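Local coordinates for galactose-binding like protein (Bacteroides thetaiotaomicron, PDB 7M1A), which is a SusE-like calcium-binding protein that may have a degradative role and whose galactose-binding-like domain, the part described here, probably binds carbohydrate, at residues A[83-96]-A[106-120]. Residues are numbered along the deposited sequence; the frame is centred on the assembly and turned at random.
Sequences YNDMSPRRYEVWGC and WDQWVKLLDMENVKP. With EDO (1,2-ethanediol), chain E.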
loop_
_atom_site.group_PDB
_atom_site.type_symbol
_atom_site.label_atom_id
_atom_site.label_comp_id
_atom_site.label_asym_id
_atom_site.label_seq_id
_atom_site.Cartn_x
_atom_site.Cartn_y
_atom_site.Cartn_z
ATOM N N TYR A 83 -6.100 -16.703 -19.858
ATOM C CA TYR A 83 -5.372 -16.467 -21.097
ATOM C C TYR A 83 -6.020 -15.335 -21.905
ATOM O O TYR A 83 -6.182 -15.422 -23.156
ATOM C CB TYR A 83 -5.329 -17.753 -21.948
ATOM C CG TYR A 83 -5.062 -18.979 -21.131
ATOM C CD1 TYR A 83 -3.772 -19.330 -20.716
ATOM C CD2 TYR A 83 -6.118 -19.789 -20.725
ATOM C CE1 TYR A 83 -3.539 -20.470 -19.931
ATOM C CE2 TYR A 83 -5.896 -20.916 -19.931
ATOM C CZ TYR A 83 -4.626 -21.254 -19.530
ATOM O OH TYR A 83 -4.370 -22.362 -18.805
ATOM N N ASN A 84 -6.417 -14.262 -21.177
ATOM C CA ASN A 84 -7.181 -13.202 -21.825
ATOM C C ASN A 84 -7.009 -11.953 -20.948
ATOM O O ASN A 84 -6.395 -11.970 -19.872
ATOM C CB ASN A 84 -8.657 -13.654 -21.939
ATOM C CG ASN A 84 -9.364 -13.056 -23.150
ATOM O OD1 ASN A 84 -9.018 -11.959 -23.597
ATOM N ND2 ASN A 84 -10.330 -13.792 -23.696
ATOM N N ASP A 85 -7.619 -10.844 -21.364
ATOM C CA ASP A 85 -7.711 -9.643 -20.549
ATOM C C ASP A 85 -6.267 -9.175 -20.232
ATOM O O ASP A 85 -5.375 -9.312 -21.082
ATOM C CB ASP A 85 -8.652 -9.865 -19.346
ATOM C CG ASP A 85 -9.195 -8.550 -18.798
ATOM O OD1 ASP A 85 -8.541 -7.896 -17.930
ATOM O OD2 ASP A 85 -10.247 -8.136 -19.263
HETATM N N MSE A 86 -6.046 -8.621 -19.030
HETATM C CA MSE A 86 -4.723 -8.127 -18.682
HETATM C C MSE A 86 -3.964 -9.194 -17.872
HETATM O O MSE A 86 -2.978 -8.884 -17.171
HETATM C CB MSE A 86 -4.745 -6.795 -17.936
HETATM C CG MSE A 86 -5.587 -5.725 -18.594
HETATM SE SE MSE A 86 -5.140 -5.341 -20.459
HETATM C CE MSE A 86 -6.909 -5.626 -21.237
ATOM N N SER A 87 -4.398 -10.451 -17.925
ATOM C CA SER A 87 -3.709 -11.513 -17.220
ATOM C C SER A 87 -2.290 -11.650 -17.762
ATOM O O SER A 87 -2.019 -11.547 -18.972
ATOM C CB SER A 87 -4.450 -12.791 -17.418
ATOM O OG SER A 87 -5.766 -12.691 -16.855
ATOM N N PRO A 88 -1.298 -11.916 -16.891
ATOM C CA PRO A 88 0.105 -11.918 -17.375
ATOM C C PRO A 88 0.379 -13.136 -18.259
ATOM O O PRO A 88 -0.135 -14.256 -18.044
ATOM C CB PRO A 88 0.897 -11.963 -16.039
ATOM C CG PRO A 88 -0.049 -12.679 -15.081
ATOM C CD PRO A 88 -1.437 -12.181 -15.439
ATOM N N ARG A 89 1.219 -12.895 -19.285
ATOM C CA ARG A 89 1.647 -14.002 -20.165
ATOM C C ARG A 89 3.156 -14.212 -20.036
ATOM O O ARG A 89 3.601 -15.341 -19.831
ATOM C CB ARG A 89 1.244 -13.727 -21.621
ATOM C CG ARG A 89 1.667 -14.844 -22.558
ATOM C CD ARG A 89 1.112 -14.611 -23.959
ATOM N NE ARG A 89 1.447 -15.736 -24.838
ATOM C CZ ARG A 89 1.122 -15.780 -26.128
ATOM N NH1 ARG A 89 0.511 -14.734 -26.675
ATOM N NH2 ARG A 89 1.335 -16.887 -26.830
ATOM N N ARG A 90 3.970 -13.146 -20.156
ATOM C CA ARG A 90 5.399 -13.254 -19.862
ATOM C C ARG A 90 5.752 -12.250 -18.771
ATOM O O ARG A 90 5.345 -11.091 -18.876
ATOM C CB ARG A 90 6.195 -12.851 -21.106
ATOM C CG ARG A 90 6.173 -13.952 -22.169
ATOM C CD ARG A 90 7.183 -15.055 -21.832
ATOM N NE ARG A 90 8.554 -14.518 -21.861
ATOM C CZ ARG A 90 9.434 -14.202 -20.860
ATOM N NH1 ARG A 90 9.199 -14.364 -19.543
ATOM N NH2 ARG A 90 10.585 -13.664 -21.237
ATOM N N TYR A 91 6.367 -12.744 -17.700
ATOM C CA TYR A 91 6.595 -11.869 -16.553
ATOM C C TYR A 91 7.785 -12.391 -15.777
ATOM O O TYR A 91 8.273 -13.478 -16.060
ATOM C CB TYR A 91 5.329 -11.766 -15.658
ATOM C CG TYR A 91 4.775 -13.058 -15.090
ATOM C CD1 TYR A 91 4.013 -13.945 -15.864
ATOM C CD2 TYR A 91 4.995 -13.364 -13.750
ATOM C CE1 TYR A 91 3.470 -15.087 -15.281
ATOM C CE2 TYR A 91 4.441 -14.508 -13.176
ATOM C CZ TYR A 91 3.672 -15.373 -13.941
ATOM O OH TYR A 91 3.126 -16.498 -13.374
ATOM N N GLU A 92 8.285 -11.543 -14.871
ATOM C CA GLU A 92 9.492 -11.910 -14.160
ATOM C C GLU A 92 9.311 -11.676 -12.661
ATOM O O GLU A 92 8.584 -10.751 -12.261
ATOM C CB GLU A 92 10.700 -11.070 -14.595
ATOM C CG GLU A 92 11.083 -11.313 -16.048
ATOM C CD GLU A 92 12.055 -10.302 -16.613
ATOM O OE1 GLU A 92 12.347 -9.283 -15.968
ATOM O OE2 GLU A 92 12.601 -10.629 -17.638
ATOM N N VAL A 93 9.977 -12.490 -11.826
ATOM C CA VAL A 93 10.011 -12.268 -10.380
ATOM C C VAL A 93 11.422 -11.904 -9.999
ATOM O O VAL A 93 12.348 -12.660 -10.353
ATOM C CB VAL A 93 9.512 -13.518 -9.582
ATOM C CG1 VAL A 93 9.410 -13.206 -8.098
ATOM C CG2 VAL A 93 8.203 -14.006 -10.166
ATOM N N TRP A 94 11.601 -10.808 -9.253
ATOM C CA TRP A 94 12.923 -10.295 -8.870
ATOM C C TRP A 94 12.926 -10.163 -7.344
ATOM O O TRP A 94 11.873 -10.034 -6.681
ATOM C CB TRP A 94 13.248 -8.904 -9.472
ATOM C CG TRP A 94 13.380 -8.867 -10.946
ATOM C CD1 TRP A 94 12.429 -9.212 -11.897
ATOM C CD2 TRP A 94 14.563 -8.515 -11.677
ATOM N NE1 TRP A 94 12.930 -8.912 -13.196
ATOM C CE2 TRP A 94 14.254 -8.540 -13.060
ATOM C CE3 TRP A 94 15.869 -8.230 -11.248
ATOM C CZ2 TRP A 94 15.251 -8.236 -14.014
ATOM C CZ3 TRP A 94 16.837 -7.856 -12.189
ATOM C CH2 TRP A 94 16.505 -7.857 -13.553
ATOM N N GLY A 95 14.121 -10.211 -6.723
ATOM C CA GLY A 95 14.201 -10.094 -5.286
ATOM C C GLY A 95 15.476 -9.402 -4.827
ATOM O O GLY A 95 16.420 -9.143 -5.631
ATOM N N CYS A 96 15.439 -8.897 -3.577
ATOM C CA CYS A 96 16.668 -8.444 -2.928
ATOM C C CYS A 96 16.552 -8.688 -1.432
ATOM O O CYS A 96 15.506 -9.022 -0.921
ATOM C CB CYS A 96 17.025 -6.989 -3.256
ATOM S SG CYS A 96 15.790 -5.773 -2.698
ATOM N N TRP A 106 16.576 -0.615 -10.574
ATOM C CA TRP A 106 16.793 -2.069 -10.590
ATOM C C TRP A 106 18.166 -2.506 -10.039
ATOM O O TRP A 106 18.472 -3.695 -9.914
ATOM C CB TRP A 106 16.578 -2.606 -12.002
ATOM C CG TRP A 106 15.152 -2.596 -12.437
ATOM C CD1 TRP A 106 14.490 -1.658 -13.206
ATOM C CD2 TRP A 106 14.151 -3.511 -11.996
ATOM N NE1 TRP A 106 13.156 -2.007 -13.341
ATOM C CE2 TRP A 106 12.945 -3.157 -12.640
ATOM C CE3 TRP A 106 14.224 -4.683 -11.260
ATOM C CZ2 TRP A 106 11.784 -3.903 -12.482
ATOM C CZ3 TRP A 106 13.062 -5.432 -11.123
ATOM C CH2 TRP A 106 11.881 -5.047 -11.730
ATOM N N ASP A 107 19.063 -1.559 -9.815
ATOM C CA ASP A 107 20.436 -1.883 -9.545
ATOM C C ASP A 107 20.621 -2.975 -8.497
ATOM O O ASP A 107 21.535 -3.801 -8.649
ATOM C CB ASP A 107 21.241 -0.622 -9.158
ATOM C CG ASP A 107 21.489 0.319 -10.334
ATOM O OD1 ASP A 107 21.370 -0.098 -11.514
ATOM O OD2 ASP A 107 21.910 1.451 -10.064
ATOM N N GLN A 108 19.932 -2.897 -7.323
ATOM C CA GLN A 108 20.209 -3.797 -6.236
ATOM C C GLN A 108 19.509 -5.174 -6.433
ATOM O O GLN A 108 19.670 -6.054 -5.563
ATOM C CB GLN A 108 19.815 -3.247 -4.855
ATOM C CG GLN A 108 18.328 -3.291 -4.578
ATOM C CD GLN A 108 17.960 -2.258 -3.534
ATOM O OE1 GLN A 108 17.671 -1.125 -3.888
ATOM N NE2 GLN A 108 18.015 -2.671 -2.265
ATOM N N TRP A 109 18.579 -5.320 -7.421
ATOM C CA TRP A 109 17.625 -6.490 -7.533
ATOM C C TRP A 109 18.289 -7.581 -8.377
ATOM O O TRP A 109 19.030 -7.294 -9.341
ATOM C CB TRP A 109 16.342 -5.959 -8.175
ATOM C CG TRP A 109 15.607 -4.975 -7.312
ATOM C CD1 TRP A 109 15.770 -3.634 -7.303
ATOM C CD2 TRP A 109 14.568 -5.311 -6.406
ATOM N NE1 TRP A 109 14.902 -3.089 -6.354
ATOM C CE2 TRP A 109 14.123 -4.102 -5.822
ATOM C CE3 TRP A 109 13.983 -6.555 -6.034
ATOM C CZ2 TRP A 109 13.088 -4.074 -4.886
ATOM C CZ3 TRP A 109 12.954 -6.506 -5.116
ATOM C CH2 TRP A 109 12.541 -5.286 -4.532
ATOM N N VAL A 110 17.878 -8.833 -8.076
ATOM C CA VAL A 110 18.320 -9.969 -8.817
ATOM C C VAL A 110 17.094 -10.678 -9.376
ATOM O O VAL A 110 16.051 -10.797 -8.740
ATOM C CB VAL A 110 19.186 -10.866 -7.901
ATOM C CG1 VAL A 110 19.592 -12.176 -8.558
ATOM C CG2 VAL A 110 20.494 -10.126 -7.585
ATOM N N LYS A 111 17.201 -11.160 -10.615
ATOM C CA LYS A 111 16.062 -11.811 -11.272
ATOM C C LYS A 111 16.023 -13.278 -10.823
ATOM O O LYS A 111 16.997 -13.998 -10.963
ATOM C CB LYS A 111 16.138 -11.741 -12.803
ATOM C CG LYS A 111 14.885 -12.351 -13.470
ATOM C CD LYS A 111 14.813 -12.093 -14.973
ATOM C CE LYS A 111 15.946 -12.753 -15.729
ATOM N NZ LYS A 111 15.721 -12.586 -17.166
ATOM N N LEU A 112 14.906 -13.656 -10.200
ATOM C CA LEU A 112 14.738 -14.968 -9.554
ATOM C C LEU A 112 14.137 -15.946 -10.561
ATOM O O LEU A 112 14.531 -17.133 -10.617
ATOM C CB LEU A 112 13.878 -14.832 -8.315
ATOM C CG LEU A 112 14.497 -13.947 -7.206
ATOM C CD1 LEU A 112 13.290 -13.775 -6.244
ATOM C CD2 LEU A 112 15.575 -14.728 -6.471
ATOM N N LEU A 113 13.146 -15.471 -11.344
ATOM C CA LEU A 113 12.373 -16.353 -12.215
ATOM C C LEU A 113 11.953 -15.619 -13.488
ATOM O O LEU A 113 11.487 -14.480 -13.417
ATOM C CB LEU A 113 11.021 -16.782 -11.576
ATOM C CG LEU A 113 11.162 -17.672 -10.318
ATOM C CD1 LEU A 113 9.849 -17.734 -9.549
ATOM C CD2 LEU A 113 11.715 -19.063 -10.626
ATOM N N ASP A 114 12.067 -16.366 -14.610
ATOM C CA ASP A 114 11.452 -15.961 -15.879
ATOM C C ASP A 114 10.191 -16.812 -16.018
ATOM O O ASP A 114 10.285 -18.049 -16.036
ATOM C CB ASP A 114 12.304 -16.400 -17.069
ATOM C CG ASP A 114 13.605 -15.656 -17.144
ATOM O OD1 ASP A 114 13.531 -14.455 -17.288
ATOM O OD2 ASP A 114 14.682 -16.275 -16.923
HETATM N N MSE A 115 9.011 -16.196 -16.015
HETATM C CA MSE A 115 7.745 -16.930 -16.051
HETATM C C MSE A 115 7.094 -16.755 -17.408
HETATM O O MSE A 115 7.041 -15.667 -17.983
HETATM C CB MSE A 115 6.760 -16.436 -14.958
HETATM C CG MSE A 115 7.355 -16.506 -13.579
HETATM SE SE MSE A 115 7.654 -18.361 -12.941
HETATM C CE MSE A 115 5.770 -18.904 -12.851
ATOM N N GLU A 116 6.496 -17.858 -17.867
ATOM C CA GLU A 116 5.590 -17.805 -18.995
ATOM C C GLU A 116 4.315 -18.574 -18.646
ATOM O O GLU A 116 4.376 -19.726 -18.244
ATOM C CB GLU A 116 6.204 -18.375 -20.285
ATOM C CG GLU A 116 5.164 -18.353 -21.432
ATOM C CD GLU A 116 5.625 -18.853 -22.776
ATOM O OE1 GLU A 116 6.800 -19.218 -22.866
ATOM O OE2 GLU A 116 4.799 -18.842 -23.727
ATOM N N ASN A 117 3.167 -17.918 -18.780
ATOM C CA ASN A 117 1.885 -18.605 -18.636
ATOM C C ASN A 117 1.581 -19.238 -20.005
ATOM O O ASN A 117 1.310 -18.520 -21.001
ATOM C CB ASN A 117 0.795 -17.582 -18.313
ATOM C CG ASN A 117 -0.588 -18.196 -18.262
ATOM O OD1 ASN A 117 -1.498 -17.724 -18.916
ATOM N ND2 ASN A 117 -0.737 -19.254 -17.479
ATOM N N VAL A 118 1.695 -20.568 -20.120
ATOM C CA VAL A 118 1.474 -21.306 -21.376
ATOM C C VAL A 118 0.052 -21.816 -21.390
ATOM O O VAL A 118 -0.457 -22.367 -20.386
ATOM C CB VAL A 118 2.471 -22.468 -21.482
ATOM C CG1 VAL A 118 2.152 -23.328 -22.700
ATOM C CG2 VAL A 118 3.917 -22.013 -21.489
ATOM N N LYS A 119 -0.597 -21.537 -22.529
ATOM C CA LYS A 119 -1.944 -22.045 -22.746
ATOM C C LYS A 119 -1.863 -23.462 -23.333
ATOM O O LYS A 119 -1.418 -23.627 -24.476
ATOM C CB LYS A 119 -2.666 -21.105 -23.719
ATOM C CG LYS A 119 -4.141 -21.415 -23.917
ATOM C CD LYS A 119 -4.865 -20.424 -24.843
ATOM C CE LYS A 119 -6.373 -20.438 -24.748
ATOM N NZ LYS A 119 -7.034 -19.441 -25.639
ATOM N N PRO A 120 -2.235 -24.508 -22.575
ATOM C CA PRO A 120 -2.043 -25.902 -23.017
ATOM C C PRO A 120 -2.539 -26.182 -24.437
ATOM O O PRO A 120 -1.821 -26.776 -25.240
ATOM C CB PRO A 120 -2.865 -26.706 -21.977
ATOM C CG PRO A 120 -2.681 -25.851 -20.683
ATOM C CD PRO A 120 -2.862 -24.457 -21.231
HETATM C C1 EDO E . -9.883 -4.874 -18.284
HETATM O O1 EDO E . -9.525 -5.781 -17.272
HETATM C C2 EDO E . -11.205 -5.251 -18.917
HETATM O O2 EDO E . -11.955 -5.586 -17.814
HETATM O O HOH W 1 -3.971 -16.910 -17.918
HETATM O O HOH W 2 -2.849 -21.259 -16.725
HETATM O O HOH W 3 -5.613 -17.019 -25.450
HETATM O O HOH W 4 -8.403 -17.194 -24.084
HETATM O O HOH W 5 2.222 -18.289 -23.589
HETATM O O HOH W 6 11.900 -13.107 -18.827
#
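With CG of Trp94 turned away from its carbonyl carbon (chi1 -66°) and CG of Lys111 trans to the backbone nitrogen (chi1 -176°), the indole lies flat against the lysine: Lys111 CB sits over the centre of the six-membered ring, 3.6 Å from its centroid. Trp106 closes the other face edge-on, its CZ3 3.5 Å from Trp94 CG and the two planes at 52°. In the ring plane, Trp94 NE1 donates to Glu92 OE1 (2.9 Å), meeting the carboxylate from above its plane. Replacing Trp94 with alanine would probably strip Lys111 and Trp106 of the ring they share and leave Glu92 OE1 without its indole N-H. Lys111 NZ makes a salt bridge to Asp114 OD1, on the syn lone pair of that oxygen, and a long one to Glu92 OE2. Strands 88-96 and 110-116 are antiparallel neighbours in one sheet of this galactose-binding-like beta-sandwich. A classic bulge at Leu112 and Leu113 shifts their register, both N-H groups bonding to Val93 O. On the face bearing Val93 and Leu113, which packs against Phe71 of the other sheet, Met115 CB stands 3.4 Å from the Tyr91 ring centroid. Met115 O takes Tyr91 N and Arg90 NH1 from opposite faces of its carbonyl plane. Beyond Asn117, Lys119 CG rides over one face of Tyr83, whose hydroxyl bonds to Asp132 O; at the other end, past Gly95, Cys96 SG lies 3.6 Å from the centroid of the Trp109 six-membered ring, over its face.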